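Local atomic coordinates of enolase-phosphatase E1 (Saccharomyces cerevisiae, PDB entry 2G80), a protein that probably catalyses both the enolization and the dephosphorylation of a diketo-methylthiopentyl phosphate in methionine salvage, as a magnesium-dependent member of the HAD-like hydrolase superfamily. Residues Ser32-Asp37 against Glu206-Ser211; Phe53-Asn58 against Tyr111-Gly116; Ser71-Ile76 against Lys106-Tyr111. All blocks are in the same frame, centred on the assembly; numbering follows the deposited sequence.

Contact 1 (Ser32-Asp37 against Glu206-Ser211); sequences STYLLD and EVLFLS. With MG (magnesium ion), chain E.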
loop_
_atom_site.group_PDB
_atom_site.type_symbol
_atom_site.label_atom_id
_atom_site.label_comp_id
_atom_site.label_asym_id
_atom_site.label_seq_id
_atom_site.Cartn_x
_atom_site.Cartn_y
_atom_site.Cartn_z
ATOM N N SER A 32 -17.866 14.325 -1.153
ATOM C CA SER A 32 -17.990 13.956 0.265
ATOM C C SER A 32 -16.823 13.029 0.662
ATOM O O SER A 32 -16.356 13.089 1.790
ATOM C CB SER A 32 -19.334 13.286 0.603
ATOM O OG SER A 32 -19.421 11.930 0.186
ATOM N N THR A 33 -16.346 12.217 -0.292
ATOM C CA THR A 33 -15.414 11.139 -0.024
ATOM C C THR A 33 -14.334 10.989 -1.084
ATOM O O THR A 33 -14.559 11.255 -2.258
ATOM C CB THR A 33 -16.218 9.843 0.082
ATOM O OG1 THR A 33 -17.265 10.036 1.034
ATOM C CG2 THR A 33 -15.360 8.644 0.517
ATOM N N TYR A 34 -13.163 10.568 -0.618
ATOM C CA TYR A 34 -11.991 10.327 -1.409
ATOM C C TYR A 34 -11.454 8.920 -1.155
ATOM O O TYR A 34 -11.344 8.482 0.001
ATOM C CB TYR A 34 -10.915 11.357 -1.078
ATOM C CG TYR A 34 -11.340 12.767 -1.449
ATOM C CD1 TYR A 34 -12.008 13.580 -0.521
ATOM C CD2 TYR A 34 -11.136 13.262 -2.756
ATOM C CE1 TYR A 34 -12.454 14.885 -0.871
ATOM C CE2 TYR A 34 -11.543 14.566 -3.113
ATOM C CZ TYR A 34 -12.190 15.374 -2.169
ATOM O OH TYR A 34 -12.564 16.642 -2.525
ATOM N N LEU A 35 -11.141 8.240 -2.253
ATOM C CA LEU A 35 -10.600 6.905 -2.268
ATOM C C LEU A 35 -9.220 7.040 -2.901
ATOM O O LEU A 35 -9.071 7.575 -4.011
ATOM C CB LEU A 35 -11.492 5.982 -3.096
ATOM C CG LEU A 35 -11.102 4.508 -3.151
ATOM C CD1 LEU A 35 -11.238 3.871 -1.742
ATOM C CD2 LEU A 35 -11.983 3.777 -4.162
ATOM N N LEU A 36 -8.209 6.548 -2.214
ATOM C CA LEU A 36 -6.831 6.719 -2.690
ATOM C C LEU A 36 -6.105 5.420 -2.888
ATOM O O LEU A 36 -6.119 4.558 -2.017
ATOM C CB LEU A 36 -6.028 7.554 -1.695
ATOM C CG LEU A 36 -6.568 8.932 -1.300
ATOM C CD1 LEU A 36 -5.623 9.550 -0.245
ATOM C CD2 LEU A 36 -6.676 9.832 -2.477
ATOM N N ASP A 37 -5.492 5.287 -4.059
ATOM C CA ASP A 37 -4.499 4.264 -4.321
ATOM C C ASP A 37 -3.233 4.679 -3.512
ATOM O O ASP A 37 -3.096 5.875 -3.160
ATOM C CB ASP A 37 -4.173 4.238 -5.808
ATOM C CG ASP A 37 -3.041 3.281 -6.147
ATOM O OD1 ASP A 37 -3.020 2.150 -5.589
ATOM O OD2 ASP A 37 -2.179 3.684 -6.948
ATOM N N GLU A 206 -20.586 11.223 -5.326
ATOM C CA GLU A 206 -19.903 11.920 -4.229
ATOM C C GLU A 206 -18.470 11.411 -3.942
ATOM O O GLU A 206 -17.819 11.947 -3.034
ATOM C CB GLU A 206 -20.705 11.787 -2.923
ATOM C CG GLU A 206 -22.101 12.406 -2.906
ATOM C CD GLU A 206 -22.918 12.001 -1.651
ATOM O OE1 GLU A 206 -22.514 11.063 -0.891
ATOM O OE2 GLU A 206 -23.995 12.613 -1.439
ATOM N N VAL A 207 -17.988 10.385 -4.669
ATOM C CA VAL A 207 -16.651 9.805 -4.434
ATOM C C VAL A 207 -15.675 10.197 -5.551
ATOM O O VAL A 207 -16.048 10.140 -6.708
ATOM C CB VAL A 207 -16.703 8.245 -4.296
ATOM C CG1 VAL A 207 -15.328 7.665 -3.890
ATOM C CG2 VAL A 207 -17.757 7.827 -3.262
ATOM N N LEU A 208 -14.468 10.658 -5.192
ATOM C CA LEU A 208 -13.362 10.822 -6.167
ATOM C C LEU A 208 -12.293 9.739 -5.877
ATOM O O LEU A 208 -11.780 9.648 -4.749
ATOM C CB LEU A 208 -12.700 12.199 -6.105
ATOM C CG LEU A 208 -11.539 12.478 -7.084
ATOM C CD1 LEU A 208 -11.995 12.379 -8.518
ATOM C CD2 LEU A 208 -10.900 13.860 -6.826
ATOM N N PHE A 209 -11.957 8.945 -6.895
ATOM C CA PHE A 209 -10.916 7.909 -6.811
ATOM C C PHE A 209 -9.652 8.382 -7.566
ATOM O O PHE A 209 -9.721 8.726 -8.755
ATOM C CB PHE A 209 -11.452 6.586 -7.363
ATOM C CG PHE A 209 -10.430 5.471 -7.443
ATOM C CD1 PHE A 209 -9.584 5.172 -6.371
ATOM C CD2 PHE A 209 -10.374 4.654 -8.575
ATOM C CE1 PHE A 209 -8.680 4.117 -6.442
ATOM C CE2 PHE A 209 -9.466 3.601 -8.665
ATOM C CZ PHE A 209 -8.631 3.317 -7.606
ATOM N N LEU A 210 -8.527 8.410 -6.848
ATOM C CA LEU A 210 -7.236 8.832 -7.368
ATOM C C LEU A 210 -6.286 7.629 -7.437
ATOM O O LEU A 210 -6.057 6.925 -6.438
ATOM C CB LEU A 210 -6.638 9.936 -6.511
ATOM C CG LEU A 210 -7.490 11.212 -6.390
ATOM C CD1 LEU A 210 -7.091 12.016 -5.142
ATOM C CD2 LEU A 210 -7.463 12.048 -7.660
ATOM N N SER A 211 -5.744 7.411 -8.626
ATOM C CA SER A 211 -4.836 6.318 -8.884
ATOM C C SER A 211 -3.966 6.652 -10.088
ATOM O O SER A 211 -4.350 7.490 -10.883
ATOM C CB SER A 211 -5.638 5.023 -9.111
ATOM O OG SER A 211 -4.832 3.938 -9.582
HETATM MG MG MG E . -0.626 2.660 -8.048
HETATM O O HOH W 1 -0.712 1.153 -6.752
HETATM O O HOH W 2 -2.238 1.729 -8.965
HETATM O O HOH W 3 0.776 1.864 -9.174
#
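Ser32 and Thr33 both direct their amides to Glu206 O, weakly from Ser32 N (3.0 Å) and more squarely from Thr33 N (3.1 Å), where the parallel strands 33-36 and 207-211 begin to pair. Ser32 OG rests on Glu206 CB and hydrogen-bonds the hydroxyl of Thr33. Thr33 O takes the amide of Leu208, with the CA-H of Val207 pointing at the same oxygen. Tyr34 turns to the face it shares with Leu208, Leu36 and Leu210, away from that of Thr33 and Leu35; its CE2 edge meets Leu208 CD2 (3.8 Å) and its hydroxyl is held by Asp29. The Leu35 amide gives a nearly straight bond to Leu208 O (2.9 Å, 173°), and its carbonyl receives Leu210 N. With CG anti to the backbone N (chi1 -177°), Leu35 carries CD2 to within 3.5 Å of Phe209 CD1, while its carbonyl oxygen lies at the edge of that ring. Leu36 and Leu210 run side by side, their CD2 and CD1 methyls pressed to 3.5 Å. Asp37 N closes the ladder on Leu210 O, and Asp37 OD2 binds magnesium at 2.2 Å; OD1 has a salt bridge to Lys187. Asp212 OD1, the backbone O of Glu39 and three waters complete the metal shell, at the C-terminal strand ends where HAD hydrolases build their active site. Strand 33-36 is central in this Rossmann-like sheet, flanked on its other side by strand 140-143; helix 190-200 packs on Thr33, Leu35 and Val207, helix 214-221 on Phe209, and Phe133 meets Tyr34 edge-to-face.

Contact 2 (Phe53-Asn58 against Tyr111-Gly116); sequences FPYFTN and YVWAHG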
loop_
_atom_site.group_PDB
_atom_site.type_symbol
_atom_site.label_atom_id
_atom_site.label_comp_id
_atom_site.label_asym_id
_atom_site.label_seq_id
_atom_site.Cartn_x
_atom_site.Cartn_y
_atom_site.Cartn_z
ATOM N N PHE A 53 11.496 -4.451 -0.098
ATOM C CA PHE A 53 11.952 -5.786 -0.513
ATOM C C PHE A 53 13.396 -6.080 -0.085
ATOM O O PHE A 53 13.622 -7.133 0.565
ATOM C CB PHE A 53 11.653 -6.013 -2.012
ATOM C CG PHE A 53 10.209 -6.371 -2.333
ATOM C CD1 PHE A 53 9.150 -6.240 -1.409
ATOM C CD2 PHE A 53 9.901 -6.793 -3.628
ATOM C CE1 PHE A 53 7.826 -6.593 -1.760
ATOM C CE2 PHE A 53 8.588 -7.128 -3.992
ATOM C CZ PHE A 53 7.542 -7.018 -3.044
ATOM N N PRO A 54 14.366 -5.174 -0.399
ATOM C CA PRO A 54 15.771 -5.342 0.077
ATOM C C PRO A 54 15.921 -5.401 1.587
ATOM O O PRO A 54 16.703 -6.192 2.090
ATOM C CB PRO A 54 16.486 -4.110 -0.493
ATOM C CG PRO A 54 15.686 -3.757 -1.667
ATOM C CD PRO A 54 14.272 -4.001 -1.292
ATOM N N TYR A 55 15.171 -4.567 2.304
ATOM C CA TYR A 55 15.154 -4.598 3.763
ATOM C C TYR A 55 14.767 -6.020 4.249
ATOM O O TYR A 55 15.440 -6.609 5.122
ATOM C CB TYR A 55 14.216 -3.492 4.365
ATOM C CG TYR A 55 14.203 -3.543 5.850
ATOM C CD1 TYR A 55 15.171 -2.864 6.600
ATOM C CD2 TYR A 55 13.305 -4.396 6.534
ATOM C CE1 TYR A 55 15.200 -2.976 8.038
ATOM C CE2 TYR A 55 13.337 -4.519 7.938
ATOM C CZ TYR A 55 14.277 -3.805 8.685
ATOM O OH TYR A 55 14.315 -3.932 10.078
ATOM N N PHE A 56 13.677 -6.535 3.700
ATOM C CA PHE A 56 13.184 -7.875 4.035
ATOM C C PHE A 56 14.156 -9.007 3.640
ATOM O O PHE A 56 14.442 -9.889 4.476
ATOM C CB PHE A 56 11.791 -8.095 3.422
ATOM C CG PHE A 56 11.296 -9.491 3.542
ATOM C CD1 PHE A 56 10.785 -9.942 4.752
ATOM C CD2 PHE A 56 11.361 -10.377 2.451
ATOM C CE1 PHE A 56 10.327 -11.239 4.880
ATOM C CE2 PHE A 56 10.908 -11.685 2.571
ATOM C CZ PHE A 56 10.387 -12.120 3.802
ATOM N N THR A 57 14.648 -8.984 2.392
ATOM C CA THR A 57 15.589 -10.018 1.907
ATOM C C THR A 57 16.929 -10.003 2.666
ATOM O O THR A 57 17.523 -11.074 2.865
ATOM C CB THR A 57 15.803 -9.999 0.366
ATOM O OG1 THR A 57 16.370 -8.752 -0.049
ATOM C CG2 THR A 57 14.489 -10.228 -0.374
ATOM N N ASN A 58 17.402 -8.822 3.098
ATOM C CA ASN A 58 18.613 -8.747 3.949
ATOM C C ASN A 58 18.374 -9.376 5.336
ATOM O O ASN A 58 19.302 -9.912 5.924
ATOM C CB ASN A 58 19.118 -7.310 4.134
ATOM C CG ASN A 58 19.552 -6.627 2.797
ATOM O OD1 ASN A 58 19.771 -7.283 1.760
ATOM N ND2 ASN A 58 19.628 -5.286 2.826
ATOM N N TYR A 111 5.738 -9.103 9.706
ATOM C CA TYR A 111 6.498 -9.252 10.932
ATOM C C TYR A 111 7.846 -8.488 10.871
ATOM O O TYR A 111 8.194 -7.751 11.787
ATOM C CB TYR A 111 6.743 -10.751 11.193
ATOM C CG TYR A 111 7.569 -11.044 12.406
ATOM C CD1 TYR A 111 6.959 -11.212 13.670
ATOM C CD2 TYR A 111 8.953 -11.148 12.312
ATOM C CE1 TYR A 111 7.719 -11.465 14.801
ATOM C CE2 TYR A 111 9.736 -11.402 13.457
ATOM C CZ TYR A 111 9.108 -11.561 14.693
ATOM O OH TYR A 111 9.858 -11.833 15.811
ATOM N N VAL A 112 8.590 -8.697 9.793
ATOM C CA VAL A 112 9.913 -8.053 9.596
ATOM C C VAL A 112 9.777 -6.513 9.428
ATOM O O VAL A 112 10.540 -5.742 10.039
ATOM C CB VAL A 112 10.674 -8.709 8.400
ATOM C CG1 VAL A 112 11.975 -7.987 8.069
ATOM C CG2 VAL A 112 10.975 -10.183 8.705
ATOM N N TRP A 113 8.816 -6.096 8.612
ATOM C CA TRP A 113 8.550 -4.681 8.367
ATOM C C TRP A 113 8.063 -3.991 9.616
ATOM O O TRP A 113 8.538 -2.896 9.904
ATOM C CB TRP A 113 7.592 -4.436 7.190
ATOM C CG TRP A 113 8.118 -4.837 5.863
ATOM C CD1 TRP A 113 9.433 -4.862 5.470
ATOM C CD2 TRP A 113 7.352 -5.196 4.697
ATOM N NE1 TRP A 113 9.532 -5.233 4.166
ATOM C CE2 TRP A 113 8.273 -5.434 3.652
ATOM C CE3 TRP A 113 5.987 -5.291 4.425
ATOM C CZ2 TRP A 113 7.873 -5.820 2.358
ATOM C CZ3 TRP A 113 5.575 -5.660 3.125
ATOM C CH2 TRP A 113 6.524 -5.925 2.112
ATOM N N ALA A 114 7.202 -4.637 10.405
ATOM C CA ALA A 114 6.741 -4.030 11.655
ATOM C C ALA A 114 7.900 -3.636 12.565
ATOM O O ALA A 114 7.917 -2.525 13.076
ATOM C CB ALA A 114 5.708 -4.915 12.404
ATOM N N HIS A 115 8.872 -4.530 12.728
ATOM C CA HIS A 115 10.061 -4.280 13.531
ATOM C C HIS A 115 10.925 -3.220 12.858
ATOM O O HIS A 115 11.496 -2.404 13.551
ATOM C CB HIS A 115 10.871 -5.579 13.801
ATOM C CG HIS A 115 12.159 -5.348 14.539
ATOM N ND1 HIS A 115 12.201 -5.101 15.897
ATOM C CD2 HIS A 115 13.447 -5.294 14.107
ATOM C CE1 HIS A 115 13.456 -4.913 16.266
ATOM N NE2 HIS A 115 14.233 -5.028 15.205
ATOM N N GLY A 116 11.061 -3.280 11.536
ATOM C CA GLY A 116 11.779 -2.247 10.758
ATOM C C GLY A 116 11.206 -0.844 10.985
ATOM O O GLY A 116 11.936 0.093 11.279
HETATM O O HOH W 4 12.911 -6.093 10.964
#
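Phe53, Tyr55 and Phe56 of helix 46-65 close around Val112 and Trp113 of helix 103-118, two helices of the alpha-helical cap inserted into the HAD fold. The short axes run 9.9 Å apart and cross at 106°, so the packing is concentrated in one aromatic cluster. Its tight part is the buried trio Phe56, Val112 and Gly116, with Tyr55 laid against the last two. Phe56 CG stands anti to the backbone N (chi1 172°), which aims the CD1 edge of the ring at Val112 CB, 3.9 Å off, and the same ring packs on Ile92 and Val96 of helix 85-97. Val112 CG1 lies on Tyr55 CE2 at 3.7 Å and also nears Phe56 CD1, while CG2 lies by CD1 and CE1 of Phe56. Gly116 lets the phenol lie directly on the helix, because a side-chain carbon at this position would collide with Tyr55 CE2; the Tyr55 hydroxyl ends 3.1 Å from Gly116 CA. The partly exposed Trp113 indole is approached at its edge by two residues: Phe53 comes edge to edge, CD1 to Trp113 CZ2 at 4.0 Å, whereas Tyr55 CD2 sits by Trp113 CD1. Its rotation is fixed by NE1, which donates to Leu52 O and also has Phe56 CB nearby. The loose side is at the end of the phenol, where the exposed His115 comes no nearer than a long 4.3 Å, CD2 to Tyr55 OH. There a single water, in the plane of the Tyr55 ring, joins the two helices, 2.7 Å from Tyr55 OH and donating to Val112 O at 2.6 Å.

Contact 3 (Ser71-Ile76 against Lys106-Tyr111); sequences SPVSNI and KQLQGY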
loop_
_atom_site.group_PDB
_atom_site.type_symbol
_atom_site.label_atom_id
_atom_site.label_comp_id
_atom_site.label_asym_id
_atom_site.label_seq_id
_atom_site.Cartn_x
_atom_site.Cartn_y
_atom_site.Cartn_z
ATOM N N SER A 71 9.038 -19.672 18.768
ATOM C CA SER A 71 8.892 -18.225 18.455
ATOM C C SER A 71 7.577 -17.847 17.721
ATOM O O SER A 71 6.943 -18.705 17.097
ATOM C CB SER A 71 10.063 -17.744 17.567
ATOM O OG SER A 71 11.320 -18.197 18.024
ATOM N N PRO A 72 7.143 -16.568 17.812
ATOM C CA PRO A 72 6.032 -16.095 16.943
ATOM C C PRO A 72 6.391 -16.144 15.434
ATOM O O PRO A 72 5.511 -16.427 14.618
ATOM C CB PRO A 72 5.804 -14.645 17.398
ATOM C CG PRO A 72 6.401 -14.579 18.773
ATOM C CD PRO A 72 7.568 -15.517 18.761
ATOM N N VAL A 73 7.657 -15.857 15.083
ATOM C CA VAL A 73 8.137 -15.986 13.696
ATOM C C VAL A 73 8.262 -17.476 13.243
ATOM O O VAL A 73 8.158 -17.768 12.051
ATOM C CB VAL A 73 9.490 -15.230 13.462
ATOM C CG1 VAL A 73 10.674 -15.969 14.095
ATOM C CG2 VAL A 73 9.752 -15.019 11.992
ATOM N N SER A 74 8.510 -18.379 14.195
ATOM C CA SER A 74 8.659 -19.832 13.966
ATOM C C SER A 74 7.332 -20.469 13.472
ATOM O O SER A 74 7.332 -21.371 12.626
ATOM C CB SER A 74 9.168 -20.486 15.257
ATOM O OG SER A 74 9.329 -21.880 15.155
ATOM N N ASN A 75 6.218 -19.980 14.012
ATOM C CA ASN A 75 4.873 -20.373 13.596
ATOM C C ASN A 75 4.586 -19.918 12.171
ATOM O O ASN A 75 3.996 -20.668 11.396
ATOM C CB ASN A 75 3.823 -19.805 14.548
ATOM C CG ASN A 75 4.002 -20.309 15.994
ATOM O OD1 ASN A 75 4.618 -21.357 16.236
ATOM N ND2 ASN A 75 3.480 -19.545 16.955
ATOM N N ILE A 76 5.044 -18.720 11.815
ATOM C CA ILE A 76 4.910 -18.217 10.433
ATOM C C ILE A 76 5.776 -19.084 9.504
ATOM O O ILE A 76 5.272 -19.599 8.524
ATOM C CB ILE A 76 5.284 -16.703 10.279
ATOM C CG1 ILE A 76 4.348 -15.834 11.147
ATOM C CG2 ILE A 76 5.173 -16.272 8.782
ATOM C CD1 ILE A 76 4.795 -14.422 11.358
ATOM N N LYS A 106 3.638 -12.756 2.919
ATOM C CA LYS A 106 3.104 -11.466 3.368
ATOM C C LYS A 106 3.076 -11.308 4.874
ATOM O O LYS A 106 3.346 -10.209 5.381
ATOM C CB LYS A 106 1.716 -11.168 2.780
ATOM C CG LYS A 106 1.610 -11.205 1.227
ATOM C CD LYS A 106 2.837 -10.605 0.551
ATOM C CE LYS A 106 2.760 -10.463 -0.958
ATOM N NZ LYS A 106 4.052 -9.789 -1.392
ATOM N N GLN A 107 2.762 -12.389 5.582
ATOM C CA GLN A 107 2.830 -12.380 7.037
ATOM C C GLN A 107 4.269 -12.253 7.505
ATOM O O GLN A 107 4.548 -11.496 8.423
ATOM C CB GLN A 107 2.241 -13.643 7.629
ATOM C CG GLN A 107 0.742 -13.729 7.470
ATOM C CD GLN A 107 0.238 -15.065 7.885
ATOM O OE1 GLN A 107 0.627 -15.580 8.936
ATOM N NE2 GLN A 107 -0.610 -15.660 7.055
ATOM N N LEU A 108 5.171 -13.018 6.896
ATOM C CA LEU A 108 6.580 -12.930 7.283
ATOM C C LEU A 108 7.121 -11.511 7.038
ATOM O O LEU A 108 7.835 -10.982 7.900
ATOM C CB LEU A 108 7.421 -13.967 6.564
ATOM C CG LEU A 108 8.869 -14.101 7.016
ATOM C CD1 LEU A 108 8.943 -14.508 8.497
ATOM C CD2 LEU A 108 9.571 -15.087 6.101
ATOM N N GLN A 109 6.762 -10.947 5.878
ATOM C CA GLN A 109 7.045 -9.551 5.519
ATOM C C GLN A 109 6.482 -8.546 6.518
ATOM O O GLN A 109 7.168 -7.613 6.880
ATOM C CB GLN A 109 6.498 -9.231 4.129
ATOM C CG GLN A 109 7.354 -9.857 3.066
ATOM C CD GLN A 109 6.855 -9.677 1.660
ATOM O OE1 GLN A 109 5.660 -9.506 1.410
ATOM N NE2 GLN A 109 7.791 -9.760 0.711
ATOM N N GLY A 110 5.235 -8.761 6.940
ATOM C CA GLY A 110 4.569 -7.948 7.931
ATOM C C GLY A 110 5.343 -7.917 9.231
ATOM O O GLY A 110 5.578 -6.844 9.781
ATOM N N TYR A 111 5.738 -9.103 9.706
ATOM C CA TYR A 111 6.498 -9.252 10.932
ATOM C C TYR A 111 7.846 -8.488 10.871
ATOM O O TYR A 111 8.194 -7.751 11.787
ATOM C CB TYR A 111 6.743 -10.751 11.193
ATOM C CG TYR A 111 7.569 -11.044 12.406
ATOM C CD1 TYR A 111 6.959 -11.212 13.670
ATOM C CD2 TYR A 111 8.953 -11.148 12.312
ATOM C CE1 TYR A 111 7.719 -11.465 14.801
ATOM C CE2 TYR A 111 9.736 -11.402 13.457
ATOM C CZ TYR A 111 9.108 -11.561 14.693
ATOM O OH TYR A 111 9.858 -11.833 15.811
#
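Val73 sits on a face of the Tyr111 ring, making a CH-pi contact in which its CB lies 4.1 Å from the ring centroid and 22° off the normal. The contact is displaced toward the rim, nearest CE2 (3.8 Å from Val73 CB). From the same valine, CG2, still beside the ring, meets Leu108 CD1 at 3.6 Å. One helical turn along, Ile76 splits its branches: CG2 meets Leu108 CB at 3.9 Å and leans on the side of Gln107 CB, while CD1 extends to Tyr111 CB at 4.2 Å. This division follows from chi1 of -61°, which sets CG2 anti to the backbone N and turns the longer arm toward the tyrosine. Replacing Ile76 by an alanine takes away both CG2 and CD1, and is likely to leave Leu108 CB and Tyr111 CB without an apolar mate and open a gap between the helices. Around this first shell the helices 72-76 and 106-111 run nearly antiparallel, 160° between directions and 10.1 Å between axes. The next shell backs both helices. Leu108 lies between helices 72-78 and 46-65, the latter through Phe56, with Phe80 of a loop beside it. At the start of the short helix, Ser71 OG and Ser74 OG are bonded to Thr68 O and Arg69 O, tying its first turn to the preceding loop. Tyr111 and Gln107 are exposed; Tyr111 lays its ring face against Val73, and Gln107 adds CB at the margin. The side chains meet through apolar carbons and one ring face, and no polar bond links the two segments, so the contact probably depends on van der Waals fit and partial exclusion of water.

In the fold
Contacts 2 and 3 lie together in the helical cap, centres 11 Å apart, and contact 1 lies in the Rossmann-like core on the other side of the chain's centre, its centre about 30 and 33 Å from theirs. The chain leaves strand 33-36 for helices 46-65 and 72-78, reaches helix 103-118, and returns to the sheet before strand 207-211, so contact 1 brackets both others in sequence. On helix 103-118 the segments overlap at Tyr111, which touches its partner in contact 3 alone; Phe56 against Leu108 and Gln109 joins the two. Asp37 of contact 1 binds the magnesium ion, about 14 Å from the Phe53 side chain; as in other capped HAD enzymes, the active site probably lies between core and cap.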